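Local coordinates for protein phosphoserine phosphatase RsbX (Bacillus subtilis, PDB 3W44) that dephosphorylates the stress regulator RsbS and acts as a negative regulator of the general stress sigma factor, sigma-B, at residues Cys40-Gly45 and Ile153-Leu158. Residues are numbered along the deposited sequence; the frame is centred on the assembly and turned at random.
Sequences CAVADG and IHTDGL. With MN (manganese (II) ion), chain C; MN (manganese (II) ion), chain D.
Ile153 meets two side chains of segment 40-45: its CG2 methyl lies 3.7 Å from Val42 CG2, and its extended outer arm (chi2 -180°) carries CD1 to a looser 4.2 Å from Cys40 SG. The side chains of Val42 and Ile153 pass each other pointing opposite ways, although the two strands run almost in the same direction. His154 turns the other way; its ND1 donates to Thr155 O (2.8 Å) from above the carbonyl plane, while Leu158 N reaches the same oxygen from the opposite face and closes a type I turn. Thr155 turns back toward strand 37-45. With CG2 anti to its carbonyl carbon, that methyl presses on Val42 CG1 at 3.4 Å, tighter than usual for two carbons, and also touches Asp44 CB; OG1 is held by Asp27 and the backbone of Thr192. Asp156 brings the packing to the active centre. Its OD1 binds one manganese at 2.1 Å, and Asp44 OD2 binds the same ion at 2.4 Å. The two carboxylates stand nearly perpendicular (86°), and the shared ion probably offsets the charge repulsion of Asp44 OD2 and Asp156 OD1, 3.1 Å apart. Asp44 also bridges to the second manganese through OD1, where Gly45 O is a further ligand and one water joins both ions. Another water links Asp44 OD2 to Asp156 N, and Asp189 OD2 and Gly47 O complete the set of protein ligands. Such a dinuclear centre, at one end of a beta sandwich, is the hallmark of PPM (PP2C-type) phosphatases. Strand 37-45 is paired with 27-33 and 88-96 in one sheet, and 150-154 lies between 111-115 and 191-198 in the other; Ile194 adds to the apolar layer at Cys40 and Val42, while helix 50-65 packs against Ala41 and Ala43.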
loop_
_atom_site.group_PDB
_atom_site.type_symbol
_atom_site.label_atom_id
_atom_site.label_comp_id
_atom_site.label_asym_id
_atom_site.label_seq_id
_atom_site.Cartn_x
_atom_site.Cartn_y
_atom_site.Cartn_z
ATOM N N CYS A 40 -5.875 -3.613 3.253
ATOM C CA CYS A 40 -5.365 -2.274 2.987
ATOM C C CYS A 40 -5.054 -1.964 1.497
ATOM O O CYS A 40 -4.863 -2.846 0.692
ATOM C CB CYS A 40 -4.179 -1.920 3.895
ATOM S SG CYS A 40 -2.724 -2.916 3.604
ATOM N N ALA A 41 -5.025 -0.696 1.155
ATOM C CA ALA A 41 -4.759 -0.326 -0.217
ATOM C C ALA A 41 -4.000 1.006 -0.190
ATOM O O ALA A 41 -4.260 1.873 0.641
ATOM C CB ALA A 41 -6.067 -0.183 -0.967
ATOM N N VAL A 42 -3.078 1.168 -1.103
ATOM C CA VAL A 42 -2.401 2.420 -1.281
ATOM C C VAL A 42 -2.538 2.788 -2.760
ATOM O O VAL A 42 -2.236 1.965 -3.582
ATOM C CB VAL A 42 -0.928 2.298 -1.007
ATOM C CG1 VAL A 42 -0.268 3.623 -1.420
ATOM C CG2 VAL A 42 -0.626 1.847 0.485
ATOM N N ALA A 43 -2.976 4.021 -3.076
ATOM C CA ALA A 43 -3.153 4.453 -4.452
ATOM C C ALA A 43 -2.488 5.818 -4.620
ATOM O O ALA A 43 -2.465 6.614 -3.710
ATOM C CB ALA A 43 -4.613 4.525 -4.802
ATOM N N ASP A 44 -1.918 6.047 -5.783
ATOM C CA ASP A 44 -1.253 7.255 -6.122
ATOM C C ASP A 44 -1.972 7.800 -7.358
ATOM O O ASP A 44 -1.716 7.329 -8.455
ATOM C CB ASP A 44 0.166 6.875 -6.471
ATOM C CG ASP A 44 0.986 8.031 -6.947
ATOM O OD1 ASP A 44 0.389 9.064 -7.189
ATOM O OD2 ASP A 44 2.220 7.921 -7.074
ATOM N N GLY A 45 -2.832 8.792 -7.213
ATOM C CA GLY A 45 -3.502 9.394 -8.411
ATOM C C GLY A 45 -2.445 10.020 -9.315
ATOM O O GLY A 45 -1.494 10.587 -8.797
ATOM N N ILE A 153 4.168 -1.154 1.961
ATOM C CA ILE A 153 3.602 -0.745 0.699
ATOM C C ILE A 153 3.790 0.759 0.585
ATOM O O ILE A 153 3.422 1.496 1.508
ATOM C CB ILE A 153 2.105 -1.095 0.622
ATOM C CG1 ILE A 153 1.844 -2.584 0.953
ATOM C CG2 ILE A 153 1.616 -0.843 -0.749
ATOM C CD1 ILE A 153 0.432 -2.910 0.873
ATOM N N HIS A 154 4.377 1.254 -0.501
ATOM C CA HIS A 154 4.612 2.711 -0.586
ATOM C C HIS A 154 4.476 3.225 -1.978
ATOM O O HIS A 154 4.879 2.544 -2.905
ATOM C CB HIS A 154 6.001 3.129 -0.055
ATOM C CG HIS A 154 7.132 2.585 -0.881
ATOM N ND1 HIS A 154 7.670 3.260 -1.964
ATOM C CD2 HIS A 154 7.797 1.416 -0.813
ATOM C CE1 HIS A 154 8.626 2.540 -2.505
ATOM N NE2 HIS A 154 8.731 1.421 -1.824
ATOM N N THR A 155 3.972 4.452 -2.123
ATOM C CA THR A 155 3.984 5.128 -3.378
ATOM C C THR A 155 5.407 5.571 -3.792
ATOM O O THR A 155 6.383 5.448 -3.022
ATOM C CB THR A 155 3.058 6.333 -3.350
ATOM O OG1 THR A 155 3.483 7.196 -2.329
ATOM C CG2 THR A 155 1.640 5.965 -3.043
ATOM N N ASP A 156 5.542 6.053 -5.036
ATOM C CA ASP A 156 6.847 6.311 -5.612
ATOM C C ASP A 156 7.449 7.573 -5.039
ATOM O O ASP A 156 8.585 7.893 -5.305
ATOM C CB ASP A 156 6.770 6.410 -7.136
ATOM C CG ASP A 156 5.772 7.480 -7.618
ATOM O OD1 ASP A 156 5.307 8.331 -6.828
ATOM O OD2 ASP A 156 5.427 7.452 -8.828
ATOM N N GLY A 157 6.699 8.308 -4.244
ATOM C CA GLY A 157 7.293 9.414 -3.486
ATOM C C GLY A 157 8.357 9.057 -2.445
ATOM O O GLY A 157 9.124 9.924 -1.990
ATOM N N LEU A 158 8.381 7.808 -2.041
ATOM C CA LEU A 158 9.334 7.367 -1.040
ATOM C C LEU A 158 10.420 6.724 -1.843
ATOM O O LEU A 158 10.183 5.694 -2.509
ATOM C CB LEU A 158 8.707 6.309 -0.119
ATOM C CG LEU A 158 9.630 5.700 0.941
ATOM C CD1 LEU A 158 9.982 6.765 2.027
ATOM C CD2 LEU A 158 8.993 4.453 1.590
HETATM MN MN MN C . 3.714 9.736 -6.847
HETATM MN MN MN D . 0.408 11.114 -7.947
HETATM O O HOH W 1 3.377 5.413 -6.596
HETATM O O HOH W 2 3.864 9.591 -9.184
HETATM O O HOH W 3 2.378 11.459 -7.531
HETATM O O HOH W 4 2.766 9.819 -4.761
HETATM O O HOH W 5 1.381 10.262 -9.849
HETATM O O HOH W 6 -0.213 11.435 -5.796
#